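Local structure of TsrE (Streptomyces laurentii, 7CWW) at residues G289-Y300 with A353-P362. The protein is probably a cyclase of thiopeptide antibiotic biosynthesis, related to the C-terminal part of lantibiotic dehydratases. Sequence-based numbering, arbitrary orientation.
Sequences GIHRAIADNTYY and AAALIRSVRP
Asn297 carries the polar bridge between the two segments, its amide reaching the carbonyls of Ile357 and Val360. ND2 donates to Val360 O at 3.0 Å, nearly straight and onto a lone pair, and to Ile357 O at 2.9 Å with a more bent N-H angle of 130°; both acceptors lie close to the amide plane. Ile357 O also takes Val360 N, the two donors arriving on opposite faces of its carbonyl plane. The other end of the amide turns back to its own segment: OD1 caps the next helix by accepting from Tyr300 N at 2.8 Å. One water donates to both Asn297 OD1 and Val360 O. With CG anti to the backbone N (chi1 -167°), the amide swings across to these carbonyls, and bonds at both ends fix its rotation.

Beyond Val360, Pro362 lies over one face of the Tyr299 ring in a CH-pi contact, CG 3.9 Å from the ring centroid, while Val360 CG1 touches Tyr299 CE2. The hydroxyl of Tyr299 bonds to Ser156.

In the other direction Ile357 fits as a knob among Ile290, Ala293, Ile294 and Tyr300. Its CG2 sits almost on the normal of the Tyr300 ring, 4.3 Å from the centroid, and also packs on Ala293 CB; CD1 meets Ile290 CG2 at 3.8 Å. Farther back, Ala293 CB and Ala354 CB meet at 4.1 Å, small residues that let the helices approach, and Ile290 CD1 reaches Ala353 CB. Helix 163-177 also packs against Ala353.

The axes of helix segments 289-296 and 353-359 come within 8.5 Å and lie 4° from parallel: a close helix pair with one knob-into-hole contact, Ile357, joining the last helix to the junction of helices 286-296 and 298-306, where Asn297 is the N-cap of the second.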
loop_
_atom_site.group_PDB
_atom_site.type_symbol
_atom_site.label_atom_id
_atom_site.label_comp_id
_atom_site.label_asym_id
_atom_site.label_seq_id
_atom_site.Cartn_x
_atom_site.Cartn_y
_atom_site.Cartn_z
ATOM N N GLY A 289 26.844 2.975 -3.289
ATOM C CA GLY A 289 27.174 1.626 -3.726
ATOM C C GLY A 289 25.967 0.854 -4.221
ATOM O O GLY A 289 26.072 0.059 -5.161
ATOM N N ILE A 290 24.802 1.086 -3.614
ATOM C CA ILE A 290 23.591 0.397 -4.047
ATOM C C ILE A 290 23.146 0.884 -5.421
ATOM O O ILE A 290 22.775 0.079 -6.285
ATOM C CB ILE A 290 22.491 0.574 -2.992
ATOM C CG1 ILE A 290 22.957 -0.059 -1.682
ATOM C CG2 ILE A 290 21.194 -0.046 -3.477
ATOM C CD1 ILE A 290 22.051 0.190 -0.515
ATOM N N HIS A 291 23.188 2.202 -5.659
ATOM C CA HIS A 291 22.769 2.715 -6.962
ATOM C C HIS A 291 23.724 2.277 -8.062
ATOM O O HIS A 291 23.295 1.966 -9.180
ATOM C CB HIS A 291 22.652 4.240 -6.926
ATOM C CG HIS A 291 21.420 4.726 -6.230
ATOM N ND1 HIS A 291 21.460 5.423 -5.041
ATOM C CD2 HIS A 291 20.109 4.571 -6.530
ATOM C CE1 HIS A 291 20.228 5.691 -4.649
ATOM N NE2 HIS A 291 19.389 5.188 -5.538
ATOM N N ARG A 292 25.024 2.245 -7.765
ATOM C CA ARG A 292 25.975 1.695 -8.720
ATOM C C ARG A 292 25.652 0.237 -9.035
ATOM O O ARG A 292 25.780 -0.201 -10.184
ATOM C CB ARG A 292 27.396 1.842 -8.171
ATOM C CG ARG A 292 28.457 2.123 -9.230
ATOM C CD ARG A 292 29.739 2.671 -8.606
ATOM N NE ARG A 292 30.198 1.858 -7.482
ATOM C CZ ARG A 292 30.300 2.298 -6.230
ATOM N NH1 ARG A 292 29.979 3.557 -5.940
ATOM N NH2 ARG A 292 30.724 1.483 -5.270
ATOM N N ALA A 293 25.211 -0.525 -8.024
ATOM C CA ALA A 293 24.868 -1.929 -8.241
ATOM C C ALA A 293 23.725 -2.065 -9.239
ATOM O O ALA A 293 23.795 -2.863 -10.181
ATOM C CB ALA A 293 24.508 -2.596 -6.913
ATOM N N ILE A 294 22.660 -1.286 -9.053
ATOM C CA ILE A 294 21.554 -1.337 -10.002
ATOM C C ILE A 294 22.018 -0.879 -11.375
ATOM O O ILE A 294 21.711 -1.511 -12.394
ATOM C CB ILE A 294 20.377 -0.488 -9.503
ATOM C CG1 ILE A 294 19.874 -1.017 -8.170
ATOM C CG2 ILE A 294 19.261 -0.481 -10.535
ATOM C CD1 ILE A 294 19.639 0.076 -7.164
ATOM N N ALA A 295 22.782 0.218 -11.418
ATOM C CA ALA A 295 23.202 0.796 -12.692
ATOM C C ALA A 295 24.023 -0.183 -13.517
ATOM O O ALA A 295 23.975 -0.145 -14.753
ATOM C CB ALA A 295 24.001 2.078 -12.448
ATOM N N ASP A 296 24.779 -1.061 -12.864
ATOM C CA ASP A 296 25.602 -2.026 -13.580
ATOM C C ASP A 296 24.859 -3.303 -13.948
ATOM O O ASP A 296 25.399 -4.116 -14.704
ATOM C CB ASP A 296 26.838 -2.390 -12.746
ATOM C CG ASP A 296 27.695 -1.183 -12.418
ATOM O OD1 ASP A 296 27.257 -0.041 -12.676
ATOM O OD2 ASP A 296 28.816 -1.382 -11.906
ATOM N N ASN A 297 23.649 -3.510 -13.438
ATOM C CA ASN A 297 22.927 -4.766 -13.650
ATOM C C ASN A 297 21.798 -4.499 -14.637
ATOM O O ASN A 297 20.658 -4.239 -14.249
ATOM C CB ASN A 297 22.402 -5.346 -12.342
ATOM C CG ASN A 297 21.937 -6.780 -12.494
ATOM O OD1 ASN A 297 21.506 -7.199 -13.573
ATOM N ND2 ASN A 297 22.024 -7.547 -11.412
ATOM N N THR A 298 22.129 -4.588 -15.924
ATOM C CA THR A 298 21.141 -4.364 -16.971
ATOM C C THR A 298 19.999 -5.366 -16.875
ATOM O O THR A 298 18.832 -5.016 -17.090
ATOM C CB THR A 298 21.825 -4.449 -18.332
ATOM O OG1 THR A 298 22.476 -3.207 -18.600
ATOM C CG2 THR A 298 20.825 -4.762 -19.435
ATOM N N TYR A 299 20.317 -6.613 -16.537
ATOM C CA TYR A 299 19.290 -7.643 -16.459
ATOM C C TYR A 299 18.260 -7.312 -15.386
ATOM O O TYR A 299 17.047 -7.382 -15.620
ATOM C CB TYR A 299 19.947 -8.994 -16.188
ATOM C CG TYR A 299 18.950 -10.059 -15.833
ATOM C CD1 TYR A 299 18.168 -10.644 -16.813
ATOM C CD2 TYR A 299 18.776 -10.471 -14.514
ATOM C CE1 TYR A 299 17.245 -11.615 -16.500
ATOM C CE2 TYR A 299 17.850 -11.444 -14.188
ATOM C CZ TYR A 299 17.092 -12.014 -15.191
ATOM O OH TYR A 299 16.164 -12.980 -14.898
ATOM N N TYR A 300 18.736 -6.957 -14.192
ATOM C CA TYR A 300 17.851 -6.547 -13.106
ATOM C C TYR A 300 16.939 -5.398 -13.539
ATOM O O TYR A 300 15.725 -5.427 -13.297
ATOM C CB TYR A 300 18.717 -6.164 -11.906
ATOM C CG TYR A 300 18.030 -5.559 -10.708
ATOM C CD1 TYR A 300 18.007 -4.177 -10.527
ATOM C CD2 TYR A 300 17.462 -6.367 -9.722
ATOM C CE1 TYR A 300 17.404 -3.608 -9.421
ATOM C CE2 TYR A 300 16.852 -5.808 -8.609
ATOM C CZ TYR A 300 16.828 -4.423 -8.462
ATOM O OH TYR A 300 16.225 -3.844 -7.362
ATOM N N ALA A 353 22.659 -5.047 0.386
ATOM C CA ALA A 353 21.760 -4.898 -0.754
ATOM C C ALA A 353 22.541 -4.872 -2.063
ATOM O O ALA A 353 22.169 -5.541 -3.037
ATOM C CB ALA A 353 20.911 -3.636 -0.590
ATOM N N ALA A 354 23.645 -4.123 -2.092
ATOM C CA ALA A 354 24.481 -4.074 -3.286
ATOM C C ALA A 354 24.916 -5.473 -3.710
ATOM O O ALA A 354 24.856 -5.822 -4.895
ATOM C CB ALA A 354 25.700 -3.183 -3.036
ATOM N N ALA A 355 25.341 -6.297 -2.747
ATOM C CA ALA A 355 25.775 -7.650 -3.082
ATOM C C ALA A 355 24.613 -8.484 -3.609
ATOM O O ALA A 355 24.762 -9.213 -4.597
ATOM C CB ALA A 355 26.414 -8.319 -1.865
ATOM N N LEU A 356 23.447 -8.390 -2.965
ATOM C CA LEU A 356 22.277 -9.120 -3.446
ATOM C C LEU A 356 21.895 -8.676 -4.854
ATOM O O LEU A 356 21.632 -9.508 -5.730
ATOM C CB LEU A 356 21.105 -8.922 -2.488
ATOM C CG LEU A 356 21.297 -9.468 -1.074
ATOM C CD1 LEU A 356 20.194 -8.922 -0.143
ATOM C CD2 LEU A 356 21.292 -10.993 -1.109
ATOM N N ILE A 357 21.859 -7.361 -5.086
ATOM C CA ILE A 357 21.535 -6.854 -6.419
ATOM C C ILE A 357 22.529 -7.383 -7.445
ATOM O O ILE A 357 22.140 -7.837 -8.529
ATOM C CB ILE A 357 21.486 -5.312 -6.412
ATOM C CG1 ILE A 357 20.326 -4.819 -5.540
ATOM C CG2 ILE A 357 21.352 -4.769 -7.829
ATOM C CD1 ILE A 357 20.548 -3.432 -4.962
ATOM N N ARG A 358 23.825 -7.361 -7.110
ATOM C CA ARG A 358 24.844 -7.833 -8.041
ATOM C C ARG A 358 24.645 -9.301 -8.414
ATOM O O ARG A 358 25.080 -9.733 -9.487
ATOM C CB ARG A 358 26.241 -7.639 -7.442
ATOM C CG ARG A 358 26.804 -6.235 -7.568
ATOM C CD ARG A 358 28.298 -6.208 -7.232
ATOM N NE ARG A 358 28.590 -6.645 -5.863
ATOM C CZ ARG A 358 28.688 -5.816 -4.825
ATOM N NH1 ARG A 358 28.501 -4.515 -4.999
ATOM N NH2 ARG A 358 28.962 -6.283 -3.614
ATOM N N SER A 359 24.005 -10.085 -7.552
ATOM C CA SER A 359 23.883 -11.514 -7.802
ATOM C C SER A 359 22.672 -11.881 -8.656
ATOM O O SER A 359 22.546 -13.045 -9.045
ATOM C CB SER A 359 23.827 -12.284 -6.474
ATOM O OG SER A 359 22.603 -12.038 -5.817
ATOM N N VAL A 360 21.794 -10.932 -8.972
ATOM C CA VAL A 360 20.633 -11.222 -9.815
ATOM C C VAL A 360 21.107 -11.393 -11.256
ATOM O O VAL A 360 21.574 -10.439 -11.885
ATOM C CB VAL A 360 19.567 -10.130 -9.703
ATOM C CG1 VAL A 360 18.322 -10.524 -10.486
ATOM C CG2 VAL A 360 19.203 -9.896 -8.232
ATOM N N ARG A 361 20.990 -12.604 -11.783
ATOM C CA ARG A 361 21.497 -12.947 -13.103
ATOM C C ARG A 361 20.489 -13.844 -13.795
ATOM O O ARG A 361 19.638 -14.460 -13.137
ATOM C CB ARG A 361 22.857 -13.657 -13.013
ATOM C CG ARG A 361 23.999 -12.801 -12.477
ATOM C CD ARG A 361 25.112 -13.690 -11.912
ATOM N NE ARG A 361 24.561 -14.816 -11.154
ATOM C CZ ARG A 361 24.760 -15.023 -9.854
ATOM N NH1 ARG A 361 25.512 -14.187 -9.151
ATOM N NH2 ARG A 361 24.209 -16.069 -9.255
ATOM N N PRO A 362 20.544 -13.949 -15.124
ATOM C CA PRO A 362 19.637 -14.864 -15.819
ATOM C C PRO A 362 20.003 -16.302 -15.502
ATOM O O PRO A 362 21.183 -16.661 -15.462
ATOM C CB PRO A 362 19.865 -14.548 -17.304
ATOM C CG PRO A 362 20.626 -13.253 -17.324
ATOM C CD PRO A 362 21.429 -13.245 -16.067
HETATM O O HOH W 1 23.364 -9.467 -14.037
#